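PDB 5I2U: cellulase from Soil metagenome, which probably hydrolyses the beta-1,4-glycosidic bonds of cellulose as a salt-tolerant family 5 glycoside hydrolase built on a TIM barrel. Local coordinates for residues A34-L39 with E52-R57; T44-E49 with K278-A283; W78-W83 with N121-I126; F106-I111 with K140-G145; P113-A118 with P154-E159. All coordinates share one frame; numbering follows the deposited sequence.

From the N terminus, interaction 1 closes a short loop of twelve residues that holds the hairpin 40-42/45-47. Interaction 2 starts within that loop, at 44-49, and runs to 278-283, so it crosses interaction 1 and spans most of the barrel; the two share a hydrogen bond from Leu56 to Ser280. Interactions 3, 4 and 5 all nest inside the long loop of interaction 2, and each of them crosses the other two. Interaction 3 joins helix 73-81 to the entry of strand 124-130, interaction 4 packs helix 104-120 against helix 136-150, and interaction 5 seats the same helix 104-120 on the start of strand 156-159.

Interaction 1: A34-L39 with E52-R57; sequences AQNGRL and EPVVLR
Asn36 OD1 accepts a hydrogen bond from the side-chain amide of Asn48 and also rests against Val54, whose CG2 methyl is 3.4 Å from this OD1. The two segments flank the N-terminal hairpin 40-42/45-47, which lies across the end of the (beta/alpha)8 barrel where the strands begin: 34-39 leads into the hairpin, and 52-57 leads from it into the first barrel strand. The side chains of Asn36 and Val54 pass alongside one another, pointing opposite ways. With its CG beside the backbone N (chi1 -67°), Asn36 carries its amide toward Val54, and ND2 turns back to bond the carbonyl of Ile32 in its own helix. Both ends of the amide are therefore satisfied, which should fix its rotation.

Gly37 ends the helix with a positive phi of 60°, and the chain turns there so that Leu39 comes in beside Asn36 over the same hydrophobic patch. Tyr124 of the third barrel strand reaches up between the segments: its hydroxyl and Gly37 O form a hydrogen bond, while its side chain touches Asn36, Leu39 and Leu56. Leu39 divides its two methyls between the neighbours. CD2 faces Val54 CG2 at 4.3 Å, and CD1 meets Leu56 tip to tip, with 4.0 Å between Leu39 CD1 and Leu56 CD1.

Interaction 2: T44-E49 with K278-A283; sequences TQLSNE and KISWVA
Gln45 meets Lys278 mainly through polar atoms. The amide nitrogen NE2 of Gln45 gives a weak hydrogen bond of 3.4 Å to Lys278 O, and a firmer one of 3.0 Å to Leu46 O, on a lone pair in the plane of that carbonyl. The side chain reaches both because it leaves with CG opposite the backbone N (chi1 -177°) and then bends at chi2. A water accepts from Leu46 N at 2.8 Å and lies 3.3 Å from Lys278 O, at best a weak bond, since it has other acceptors in reach. If an alanine stood in place of Gln45, Lys278 O and Leu46 O would probably both lose their amide donor.

The van der Waals part has two points. Gln45 crosses the lysine side chain at about a right angle, its OE1 lying 3.5 Å from Lys278 CB. Deeper in, Leu46 CD2 packs 3.5 Å from Ser280 OG, a hydroxyl that is hydrogen-bonded to Leu56 N.

Lys278 is the positive-phi residue of a Schellman motif after helix 264-276, just ahead of the eighth strand. The contact thus ties the N-terminal hairpin over the bottom of a (beta/alpha)8 barrel, as in other family 5 enzymes.

Interaction 3: W78-W83 with N121-I126; sequences WLADDW and NGIYVI
Ala80 faces Asn121 and Ile123 with a single methyl, and the whole contact turns on that atom. On the buried side Ala80 CB packs 4.2 Å from Ile123 CG2, an apolar touch between helix 73-81 and the residue just before strand 124-130. Ile123 has chi1 of 61°, which places CG2 on the far side of CB from its own carbonyl carbon and turned to the helix. The same isoleucine also rests on Val88 of the second barrel strand, so its side chain is enclosed between helix and sheet.

Toward solvent the fit is looser. Ala80 CB comes within 4.4 Å of Asn121 CB, but the asparagine's amide takes no part; ND2 instead bonds Ser117 O and folds back on its own helix. Asp81 next to it is exposed and makes no close contact with the other segment; its OD2 bonds Gln77 NE2. No hydrogen bond joins the two segments.

The chain reaches this point through a helix end. Helix 104-120 finishes in a Schellman motif with Gly122, at phi 71°, as its C-prime residue: Ile123 N returns to Ala118 O and Gly122 N to Ile119 O. The end of helix 73-81 therefore leans on the turn linking helix 104-120 to strand 124-130, the third of the barrel, which runs between strands 87-93 and 156-159.

Interaction 4: F106-I111 with K140-G145; sequences FALQCI and KTFFAG
Phe142 reaches across from helix 136-150 to Leu108 and Ile111 on helix 104-120. These are consecutive outer helices of the (beta/alpha)8 barrel, following its third and second strands. Beyond CB of the phenylalanine, CG lies anti to the backbone N (chi1 172°), which carries the ring out toward helix 104-120. One flank of the ring stays near home: CD2 sits 3.8 Å above the centre of the neighbouring Phe143 ring. On the other flank CE1 is 4.2 Å from Leu108 CD2, toward the more open outer side. At the tip, CZ abuts the end of Ile111. Both aliphatic groups approach the edge of the ring near its plane, and neither covers a face.

Further in, Met92 of strand 87-93 touches both Phe142 and Ile111, and Met146, one turn along the helix from Phe142, touches Leu108 and Ile111. Tyr100 adds an edge-to-face ring contact with Phe142. No hydrogen bond joins the segments; the helices meet here by hydrophobic packing alone.

Ile111 comes from the opposite direction. Its CG1 takes the crowded position between backbone N and carbonyl carbon (chi1 68°), directing CD1 at the ring edge, 3.8 Å from Phe142 CZ and 3.9 Å from Phe142 CE1.

Interaction 5: P113-A118 with P154-E159; sequences PVIESA and PNVIYE
The helical backbone of 113-118 runs past the start of strand 156-159, with Ala118 CA 7.2 Å from Asn155 CA and Ile115 CA 7.8 Å from Val156 CA.

Asn155, in the loop just before the strand, reaches furthest across. Its CG stands beside the backbone N (chi1 -47°), and this directs the side-chain amide toward the helix. ND2 donates a hydrogen bond to Ile123 O, in the lead-in to the third strand, and lies 3.1 Å from Ala118 O. The amide is buried, and the bond to Ile123 gives it a defined partner at the place where helix, turn and strand converge. The Ala118 methyl points toward the strand segment but makes no close touch with it, and lies against Ile123 and Val125.

The second point of contact is purely apolar and loose. Ile115 CG2 is 4.5 Å from Val156 CG2, and the isoleucine leans on Ile127 of the third strand as well, so it spans two neighbouring strands from the outside.

Beyond Val156 the strand leaves the helix. Val156 O is bonded by Asn190, and Tyr158 OH bonds Asp187; both Asn190 and Asp187 belong to the magnesium site. Glu159 pairs with Arg89 and also bonds Ser249.

A helix lying over the outer face of adjacent parallel strands, here the third and fourth, is the basic layering of the (beta/alpha)8 barrel of family 5 glycoside hydrolases.

Interaction 1: A34-L39 with E52-R57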
# COMPACT_ATOMS: atom_id res chain seq x y z
N ALA A 34 -1.12 6.52 18.05
CA ALA A 34 -0.88 7.17 19.36
C ALA A 34 0.62 7.24 19.67
O ALA A 34 1.13 8.31 19.99
CB ALA A 34 -1.62 6.44 20.48
N GLN A 35 1.31 6.11 19.58
CA GLN A 35 2.76 6.03 19.78
C GLN A 35 3.61 6.88 18.84
O GLN A 35 4.61 7.44 19.28
CB GLN A 35 3.23 4.57 19.66
N ASN A 36 3.24 6.97 17.56
CA ASN A 36 4.08 7.63 16.55
C ASN A 36 3.58 8.96 15.97
O ASN A 36 4.39 9.75 15.49
CB ASN A 36 4.38 6.66 15.41
CG ASN A 36 5.25 5.50 15.84
OD1 ASN A 36 6.45 5.65 16.05
ND2 ASN A 36 4.65 4.33 16.00
N GLY A 37 2.27 9.21 16.02
CA GLY A 37 1.69 10.45 15.49
C GLY A 37 1.93 10.67 14.00
O GLY A 37 1.87 9.73 13.21
N ARG A 38 2.23 11.91 13.64
CA ARG A 38 2.51 12.29 12.25
C ARG A 38 3.84 11.74 11.73
O ARG A 38 4.89 11.97 12.32
CB ARG A 38 2.49 13.81 12.10
CG ARG A 38 1.12 14.43 12.36
CD ARG A 38 1.20 15.94 12.36
NE ARG A 38 1.67 16.43 13.65
CZ ARG A 38 2.35 17.55 13.87
NH1 ARG A 38 2.70 18.37 12.88
NH2 ARG A 38 2.69 17.86 15.13
N LEU A 39 3.79 11.01 10.62
CA LEU A 39 4.98 10.41 10.04
C LEU A 39 5.75 11.42 9.20
O LEU A 39 5.17 12.41 8.76
CB LEU A 39 4.61 9.19 9.19
CG LEU A 39 3.81 8.11 9.93
CD1 LEU A 39 3.53 6.91 9.03
CD2 LEU A 39 4.50 7.66 11.21
N GLU A 52 12.25 8.95 15.15
CA GLU A 52 12.68 7.56 15.32
C GLU A 52 12.16 6.82 14.09
O GLU A 52 11.09 7.16 13.59
CB GLU A 52 12.10 6.96 16.63
CG GLU A 52 13.05 6.11 17.43
CD GLU A 52 14.26 6.87 17.91
OE1 GLU A 52 14.09 8.04 18.27
OE2 GLU A 52 15.38 6.32 17.91
N PRO A 53 12.93 5.83 13.57
CA PRO A 53 12.42 5.05 12.43
C PRO A 53 11.11 4.34 12.76
O PRO A 53 10.90 3.90 13.89
CB PRO A 53 13.53 4.02 12.17
CG PRO A 53 14.76 4.59 12.80
CD PRO A 53 14.26 5.35 13.99
N VAL A 54 10.22 4.29 11.78
CA VAL A 54 8.99 3.51 11.88
C VAL A 54 9.03 2.52 10.73
O VAL A 54 9.41 2.86 9.60
CB VAL A 54 7.73 4.41 11.77
CG1 VAL A 54 6.45 3.57 11.80
CG2 VAL A 54 7.70 5.42 12.89
N VAL A 55 8.62 1.30 11.03
CA VAL A 55 8.40 0.26 10.05
C VAL A 55 6.94 -0.17 10.21
O VAL A 55 6.55 -0.71 11.25
CB VAL A 55 9.35 -0.93 10.28
CG1 VAL A 55 9.16 -1.98 9.20
CG2 VAL A 55 10.79 -0.45 10.30
N LEU A 56 6.13 0.10 9.18
CA LEU A 56 4.76 -0.35 9.16
C LEU A 56 4.67 -1.72 8.46
O LEU A 56 5.33 -1.95 7.44
CB LEU A 56 3.87 0.66 8.45
CG LEU A 56 3.84 2.05 9.09
CD1 LEU A 56 3.08 3.01 8.20
CD2 LEU A 56 3.23 2.03 10.49
N ARG A 57 3.89 -2.61 9.06
CA ARG A 57 3.61 -3.93 8.50
C ARG A 57 2.11 -4.16 8.54
O ARG A 57 1.49 -3.99 9.59
CB ARG A 57 4.30 -5.02 9.30
CG ARG A 57 5.82 -4.94 9.28
CD ARG A 57 6.30 -4.86 10.70
NE ARG A 57 7.74 -4.73 10.84
CZ ARG A 57 8.34 -4.29 11.94
NH1 ARG A 57 7.63 -3.97 13.03
NH2 ARG A 57 9.67 -4.19 11.97

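Interaction 2: T44-E49 with K278-A283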
# COMPACT_ATOMS: atom_id res chain seq x y z
N THR A 44 16.12 8.69 3.68
CA THR A 44 15.30 7.62 3.09
C THR A 44 14.32 6.99 4.08
O THR A 44 13.46 6.22 3.67
CB THR A 44 16.21 6.51 2.54
OG1 THR A 44 16.93 5.90 3.63
CG2 THR A 44 17.18 7.07 1.50
N GLN A 45 14.45 7.30 5.36
CA GLN A 45 13.82 6.50 6.40
C GLN A 45 12.49 7.09 6.82
O GLN A 45 12.42 8.22 7.30
CB GLN A 45 14.76 6.39 7.62
CG GLN A 45 14.25 5.52 8.76
CD GLN A 45 13.92 4.11 8.30
OE1 GLN A 45 14.74 3.46 7.63
NE2 GLN A 45 12.73 3.61 8.66
N LEU A 46 11.42 6.31 6.65
CA LEU A 46 10.11 6.65 7.19
C LEU A 46 10.25 6.72 8.70
O LEU A 46 10.80 5.80 9.29
CB LEU A 46 9.08 5.59 6.81
CG LEU A 46 7.66 5.79 7.36
CD1 LEU A 46 7.00 7.02 6.74
CD2 LEU A 46 6.84 4.55 7.11
N SER A 47 9.79 7.82 9.30
CA SER A 47 10.04 8.09 10.74
C SER A 47 8.80 8.66 11.43
O SER A 47 7.88 9.13 10.76
CB SER A 47 11.23 9.05 10.89
OG SER A 47 12.30 8.74 9.98
N ASN A 48 8.79 8.64 12.78
CA ASN A 48 7.70 9.24 13.59
C ASN A 48 7.91 10.72 13.90
O ASN A 48 8.93 11.31 13.47
CB ASN A 48 7.44 8.43 14.87
CG ASN A 48 8.60 8.44 15.88
OD1 ASN A 48 9.44 9.34 15.92
ND2 ASN A 48 8.61 7.44 16.74
N GLU A 49 6.95 11.33 14.60
CA GLU A 49 7.05 12.72 15.07
C GLU A 49 8.41 13.04 15.70
O GLU A 49 9.00 14.07 15.39
CB GLU A 49 5.93 13.06 16.07
CG GLU A 49 4.71 13.68 15.43
CD GLU A 49 3.53 13.89 16.39
OE1 GLU A 49 3.74 14.08 17.60
OE2 GLU A 49 2.38 13.88 15.90
N LYS A 278 14.73 -1.74 7.31
CA LYS A 278 13.62 -0.94 7.89
C LYS A 278 12.65 -0.38 6.82
O LYS A 278 12.21 0.76 6.90
CB LYS A 278 14.16 0.20 8.77
CG LYS A 278 14.91 -0.27 10.02
CD LYS A 278 14.89 0.78 11.13
CE LYS A 278 15.60 0.29 12.39
NZ LYS A 278 17.06 0.11 12.16
N ILE A 279 12.34 -1.21 5.82
CA ILE A 279 11.39 -0.90 4.75
C ILE A 279 10.01 -1.35 5.21
O ILE A 279 9.85 -2.50 5.65
CB ILE A 279 11.75 -1.64 3.44
CG1 ILE A 279 13.03 -1.08 2.84
CG2 ILE A 279 10.60 -1.56 2.43
CD1 ILE A 279 13.66 -1.96 1.78
N SER A 280 9.02 -0.46 5.12
CA SER A 280 7.64 -0.82 5.47
C SER A 280 7.02 -1.68 4.38
O SER A 280 7.39 -1.55 3.22
CB SER A 280 6.80 0.43 5.72
OG SER A 280 7.16 1.04 6.93
N TRP A 281 6.10 -2.57 4.76
CA TRP A 281 5.48 -3.49 3.78
C TRP A 281 4.01 -3.83 4.02
O TRP A 281 3.54 -3.88 5.14
CB TRP A 281 6.31 -4.77 3.59
CG TRP A 281 6.67 -5.52 4.81
CD1 TRP A 281 7.80 -5.36 5.56
CD2 TRP A 281 5.92 -6.57 5.44
NE1 TRP A 281 7.80 -6.23 6.63
CE2 TRP A 281 6.66 -6.99 6.58
CE3 TRP A 281 4.69 -7.20 5.16
CZ2 TRP A 281 6.22 -8.02 7.43
CZ3 TRP A 281 4.25 -8.23 6.00
CH2 TRP A 281 5.01 -8.62 7.13
N VAL A 282 3.30 -4.05 2.92
CA VAL A 282 1.87 -4.35 2.93
C VAL A 282 1.63 -5.56 2.04
O VAL A 282 1.92 -5.54 0.83
CB VAL A 282 1.05 -3.15 2.43
CG1 VAL A 282 -0.43 -3.32 2.77
CG2 VAL A 282 1.57 -1.84 3.04
N ALA A 283 1.08 -6.62 2.64
CA ALA A 283 0.83 -7.88 1.91
C ALA A 283 -0.54 -7.86 1.19
O ALA A 283 -1.52 -7.37 1.76
CB ALA A 283 0.92 -9.06 2.85
O HOH W 1 11.51 3.70 5.51

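Interaction 3: W78-W83 with N121-I126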
# COMPACT_ATOMS: atom_id res chain seq x y z
N TRP A 78 -10.59 -6.08 12.97
CA TRP A 78 -10.04 -7.43 13.08
C TRP A 78 -8.58 -7.52 12.56
O TRP A 78 -7.76 -8.20 13.16
CB TRP A 78 -10.94 -8.46 12.40
CG TRP A 78 -10.46 -9.90 12.61
CD1 TRP A 78 -9.82 -10.70 11.69
CD2 TRP A 78 -10.57 -10.69 13.81
NE1 TRP A 78 -9.53 -11.92 12.24
CE2 TRP A 78 -9.98 -11.94 13.54
CE3 TRP A 78 -11.11 -10.45 15.08
CZ2 TRP A 78 -9.90 -12.97 14.50
CZ3 TRP A 78 -11.05 -11.47 16.04
CH2 TRP A 78 -10.45 -12.71 15.73
N LEU A 79 -8.28 -6.86 11.45
CA LEU A 79 -6.89 -6.82 10.95
C LEU A 79 -5.95 -6.15 11.94
O LEU A 79 -4.80 -6.56 12.08
CB LEU A 79 -6.81 -6.12 9.60
CG LEU A 79 -7.44 -6.90 8.43
CD1 LEU A 79 -7.68 -5.98 7.25
CD2 LEU A 79 -6.57 -8.09 8.02
N ALA A 80 -6.44 -5.10 12.59
CA ALA A 80 -5.67 -4.39 13.60
C ALA A 80 -5.44 -5.26 14.83
O ALA A 80 -4.30 -5.42 15.27
CB ALA A 80 -6.37 -3.09 13.99
N ASP A 81 -6.52 -5.84 15.36
CA ASP A 81 -6.47 -6.57 16.63
C ASP A 81 -5.84 -7.96 16.52
O ASP A 81 -4.95 -8.29 17.28
CB ASP A 81 -7.87 -6.68 17.25
CG ASP A 81 -8.44 -5.34 17.65
OD1 ASP A 81 -7.69 -4.35 17.75
OD2 ASP A 81 -9.66 -5.26 17.89
N ASP A 82 -6.30 -8.78 15.57
CA ASP A 82 -5.87 -10.17 15.47
C ASP A 82 -4.61 -10.37 14.60
O ASP A 82 -3.73 -11.16 14.98
CB ASP A 82 -7.00 -11.04 14.94
CG ASP A 82 -6.63 -12.50 14.91
OD1 ASP A 82 -6.32 -13.06 15.98
OD2 ASP A 82 -6.62 -13.08 13.81
N TRP A 83 -4.53 -9.68 13.46
CA TRP A 83 -3.34 -9.78 12.56
C TRP A 83 -2.22 -8.82 12.98
O TRP A 83 -1.09 -8.96 12.51
CB TRP A 83 -3.71 -9.53 11.09
CG TRP A 83 -4.48 -10.62 10.43
CD1 TRP A 83 -5.36 -11.48 11.02
CD2 TRP A 83 -4.47 -10.96 9.04
NE1 TRP A 83 -5.88 -12.34 10.10
CE2 TRP A 83 -5.36 -12.04 8.87
CE3 TRP A 83 -3.80 -10.44 7.93
CZ2 TRP A 83 -5.60 -12.62 7.61
CZ3 TRP A 83 -4.02 -11.03 6.69
CH2 TRP A 83 -4.92 -12.11 6.53
N ASN A 121 -9.45 2.81 15.20
CA ASN A 121 -8.60 1.77 15.81
C ASN A 121 -7.12 2.12 15.93
O ASN A 121 -6.32 1.27 16.26
CB ASN A 121 -8.80 0.44 15.09
CG ASN A 121 -10.22 -0.09 15.25
OD1 ASN A 121 -10.58 -0.57 16.33
ND2 ASN A 121 -11.03 -0.02 14.19
N GLY A 122 -6.76 3.37 15.63
CA GLY A 122 -5.40 3.85 15.86
C GLY A 122 -4.32 3.30 14.94
O GLY A 122 -3.17 3.12 15.37
N ILE A 123 -4.66 3.04 13.67
CA ILE A 123 -3.67 2.56 12.70
C ILE A 123 -3.62 3.45 11.45
O ILE A 123 -4.52 4.24 11.19
CB ILE A 123 -3.89 1.08 12.31
CG1 ILE A 123 -5.26 0.87 11.66
CG2 ILE A 123 -3.75 0.17 13.53
CD1 ILE A 123 -5.32 -0.36 10.76
N TYR A 124 -2.52 3.30 10.70
CA TYR A 124 -2.30 4.06 9.49
C TYR A 124 -3.08 3.42 8.35
O TYR A 124 -3.36 2.21 8.36
CB TYR A 124 -0.79 4.17 9.15
CG TYR A 124 -0.03 4.98 10.19
CD1 TYR A 124 0.07 6.37 10.09
CD2 TYR A 124 0.55 4.36 11.30
CE1 TYR A 124 0.74 7.12 11.06
CE2 TYR A 124 1.23 5.09 12.26
CZ TYR A 124 1.30 6.47 12.14
OH TYR A 124 1.96 7.20 13.09
N VAL A 125 -3.43 4.25 7.37
CA VAL A 125 -4.23 3.80 6.26
C VAL A 125 -3.73 4.42 4.96
O VAL A 125 -3.50 5.64 4.89
CB VAL A 125 -5.73 4.08 6.49
CG1 VAL A 125 -6.01 5.56 6.73
CG2 VAL A 125 -6.56 3.54 5.33
N ILE A 126 -3.54 3.57 3.95
CA ILE A 126 -3.11 4.02 2.65
C ILE A 126 -4.36 4.15 1.80
O ILE A 126 -5.14 3.21 1.70
CB ILE A 126 -2.11 3.03 1.97
CG1 ILE A 126 -0.81 2.98 2.78
CG2 ILE A 126 -1.80 3.47 0.53
CD1 ILE A 126 0.08 1.80 2.41

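Interaction 4: F106-I111 with K140-G145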
# COMPACT_ATOMS: atom_id res chain seq x y z
N PHE A 106 -20.02 4.29 -5.22
CA PHE A 106 -19.70 2.99 -4.67
C PHE A 106 -18.25 2.90 -4.18
O PHE A 106 -17.99 2.34 -3.11
CB PHE A 106 -19.97 1.89 -5.71
CG PHE A 106 -19.73 0.49 -5.19
CD1 PHE A 106 -20.40 0.04 -4.04
CD2 PHE A 106 -18.84 -0.36 -5.82
CE1 PHE A 106 -20.19 -1.24 -3.55
CE2 PHE A 106 -18.61 -1.65 -5.33
CZ PHE A 106 -19.29 -2.08 -4.19
N ALA A 107 -17.32 3.45 -4.96
CA ALA A 107 -15.94 3.57 -4.53
C ALA A 107 -15.86 4.31 -3.19
O ALA A 107 -15.20 3.83 -2.25
CB ALA A 107 -15.11 4.27 -5.59
N LEU A 108 -16.56 5.45 -3.08
CA LEU A 108 -16.57 6.22 -1.82
C LEU A 108 -17.32 5.51 -0.69
O LEU A 108 -16.93 5.64 0.49
CB LEU A 108 -17.13 7.63 -2.04
CG LEU A 108 -16.31 8.55 -2.95
CD1 LEU A 108 -17.07 9.84 -3.24
CD2 LEU A 108 -14.93 8.87 -2.37
N GLN A 109 -18.36 4.74 -1.01
CA GLN A 109 -19.02 3.85 -0.02
C GLN A 109 -18.09 2.78 0.57
O GLN A 109 -18.23 2.41 1.72
CB GLN A 109 -20.27 3.18 -0.63
CG GLN A 109 -21.48 4.11 -0.74
CD GLN A 109 -22.58 3.59 -1.67
OE1 GLN A 109 -23.24 4.38 -2.34
NE2 GLN A 109 -22.78 2.28 -1.71
N CYS A 110 -17.12 2.30 -0.22
CA CYS A 110 -16.19 1.27 0.25
C CYS A 110 -15.02 1.81 1.09
O CYS A 110 -14.77 1.33 2.18
CB CYS A 110 -15.65 0.47 -0.94
SG CYS A 110 -16.89 -0.60 -1.73
N ILE A 111 -14.33 2.82 0.58
CA ILE A 111 -13.12 3.34 1.24
C ILE A 111 -13.38 4.11 2.56
O ILE A 111 -12.54 4.14 3.44
CB ILE A 111 -12.26 4.20 0.28
CG1 ILE A 111 -12.94 5.52 -0.10
CG2 ILE A 111 -11.91 3.40 -0.96
CD1 ILE A 111 -11.99 6.55 -0.69
N LYS A 140 -6.33 14.09 -9.43
CA LYS A 140 -6.32 15.41 -8.80
C LYS A 140 -7.61 15.71 -8.07
O LYS A 140 -7.59 16.21 -6.96
CB LYS A 140 -6.06 16.51 -9.83
CG LYS A 140 -4.65 16.51 -10.40
CD LYS A 140 -4.58 17.35 -11.67
CE LYS A 140 -3.14 17.60 -12.06
NZ LYS A 140 -2.99 18.47 -13.26
N THR A 141 -8.74 15.41 -8.70
CA THR A 141 -10.03 15.71 -8.07
C THR A 141 -10.29 14.81 -6.88
O THR A 141 -10.82 15.26 -5.87
CB THR A 141 -11.17 15.50 -9.05
OG1 THR A 141 -10.77 15.99 -10.34
CG2 THR A 141 -12.48 16.16 -8.62
N PHE A 142 -9.93 13.53 -7.02
CA PHE A 142 -10.09 12.55 -5.94
C PHE A 142 -9.20 12.92 -4.75
O PHE A 142 -9.68 13.01 -3.62
CB PHE A 142 -9.75 11.13 -6.42
CG PHE A 142 -9.72 10.12 -5.31
CD1 PHE A 142 -10.89 9.80 -4.63
CD2 PHE A 142 -8.52 9.54 -4.90
CE1 PHE A 142 -10.87 8.89 -3.58
CE2 PHE A 142 -8.50 8.63 -3.86
CZ PHE A 142 -9.69 8.30 -3.20
N PHE A 143 -7.92 13.14 -5.01
CA PHE A 143 -7.00 13.40 -3.90
C PHE A 143 -7.21 14.75 -3.23
O PHE A 143 -6.99 14.87 -2.03
CB PHE A 143 -5.54 13.15 -4.32
CG PHE A 143 -5.16 11.69 -4.31
CD1 PHE A 143 -5.17 10.97 -3.12
CD2 PHE A 143 -4.83 11.01 -5.49
CE1 PHE A 143 -4.85 9.62 -3.09
CE2 PHE A 143 -4.51 9.66 -5.46
CZ PHE A 143 -4.52 8.97 -4.26
N ALA A 144 -7.66 15.76 -3.99
CA ALA A 144 -8.09 17.04 -3.42
C ALA A 144 -9.21 16.85 -2.40
O ALA A 144 -9.15 17.40 -1.29
CB ALA A 144 -8.52 18.01 -4.51
N GLY A 145 -10.20 16.03 -2.75
CA GLY A 145 -11.30 15.72 -1.85
C GLY A 145 -10.86 14.92 -0.65
O GLY A 145 -11.32 15.16 0.46

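Interaction 5: P113-A118 with P154-E159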
# COMPACT_ATOMS: atom_id res chain seq x y z
N PRO A 113 -15.61 3.70 5.23
CA PRO A 113 -15.53 2.94 6.49
C PRO A 113 -14.13 2.39 6.81
O PRO A 113 -13.77 2.30 7.97
CB PRO A 113 -16.53 1.80 6.29
CG PRO A 113 -16.82 1.76 4.83
CD PRO A 113 -16.64 3.16 4.33
N VAL A 114 -13.34 2.07 5.79
CA VAL A 114 -11.97 1.60 6.00
C VAL A 114 -11.10 2.72 6.59
O VAL A 114 -10.33 2.49 7.53
CB VAL A 114 -11.37 1.02 4.71
CG1 VAL A 114 -9.90 0.61 4.89
CG2 VAL A 114 -12.20 -0.18 4.26
N ILE A 115 -11.21 3.93 6.02
CA ILE A 115 -10.45 5.11 6.50
C ILE A 115 -10.89 5.46 7.91
O ILE A 115 -10.06 5.60 8.81
CB ILE A 115 -10.62 6.33 5.57
CG1 ILE A 115 -10.00 6.07 4.19
CG2 ILE A 115 -9.96 7.57 6.18
CD1 ILE A 115 -10.54 6.96 3.09
N GLU A 116 -12.20 5.59 8.11
CA GLU A 116 -12.76 5.88 9.43
C GLU A 116 -12.32 4.84 10.45
O GLU A 116 -11.88 5.20 11.54
CB GLU A 116 -14.28 5.97 9.38
CG GLU A 116 -14.82 7.29 8.83
CD GLU A 116 -16.33 7.28 8.65
OE1 GLU A 116 -16.98 6.24 8.95
OE2 GLU A 116 -16.87 8.32 8.21
N SER A 117 -12.42 3.57 10.11
CA SER A 117 -12.07 2.50 11.05
C SER A 117 -10.57 2.51 11.43
O SER A 117 -10.22 2.22 12.57
CB SER A 117 -12.48 1.13 10.49
OG SER A 117 -12.19 0.09 11.42
N ALA A 118 -9.71 2.85 10.47
CA ALA A 118 -8.29 3.02 10.75
C ALA A 118 -8.03 4.19 11.73
O ALA A 118 -7.15 4.11 12.59
CB ALA A 118 -7.52 3.25 9.46
N PRO A 154 -3.19 12.10 11.22
CA PRO A 154 -1.87 11.50 10.96
C PRO A 154 -1.92 10.08 10.39
O PRO A 154 -0.93 9.61 9.79
CB PRO A 154 -1.21 11.51 12.35
CG PRO A 154 -2.36 11.39 13.28
CD PRO A 154 -3.50 12.13 12.66
N ASN A 155 -3.06 9.42 10.52
CA ASN A 155 -3.25 8.05 9.97
C ASN A 155 -3.09 7.92 8.47
O ASN A 155 -2.72 6.85 7.98
CB ASN A 155 -4.65 7.52 10.29
CG ASN A 155 -5.04 7.72 11.73
OD1 ASN A 155 -5.02 8.84 12.22
ND2 ASN A 155 -5.45 6.65 12.39
N VAL A 156 -3.37 8.99 7.74
CA VAL A 156 -3.64 8.90 6.31
C VAL A 156 -2.37 9.04 5.49
O VAL A 156 -1.63 10.00 5.65
CB VAL A 156 -4.69 9.94 5.91
CG1 VAL A 156 -4.88 10.00 4.40
CG2 VAL A 156 -6.00 9.60 6.62
N ILE A 157 -2.13 8.03 4.64
CA ILE A 157 -1.09 8.04 3.62
C ILE A 157 -1.78 7.97 2.25
O ILE A 157 -2.73 7.21 2.07
CB ILE A 157 -0.14 6.82 3.78
CG1 ILE A 157 0.53 6.85 5.15
CG2 ILE A 157 0.90 6.75 2.67
CD1 ILE A 157 1.26 5.59 5.52
N TYR A 158 -1.29 8.74 1.29
CA TYR A 158 -1.82 8.74 -0.09
C TYR A 158 -0.91 7.92 -0.99
O TYR A 158 0.32 8.03 -0.90
CB TYR A 158 -1.88 10.17 -0.64
CG TYR A 158 -2.58 11.15 0.29
CD1 TYR A 158 -3.96 11.13 0.44
CD2 TYR A 158 -1.84 12.08 1.01
CE1 TYR A 158 -4.60 12.03 1.30
CE2 TYR A 158 -2.46 12.99 1.85
CZ TYR A 158 -3.84 12.97 2.00
OH TYR A 158 -4.44 13.87 2.85
N GLU A 159 -1.51 7.10 -1.86
CA GLU A 159 -0.75 6.38 -2.86
C GLU A 159 -1.35 6.71 -4.22
O GLU A 159 -2.42 6.22 -4.58
CB GLU A 159 -0.76 4.89 -2.59
CG GLU A 159 0.15 4.12 -3.53
CD GLU A 159 0.14 2.64 -3.29
OE1 GLU A 159 -0.52 2.21 -2.32
OE2 GLU A 159 0.79 1.91 -4.08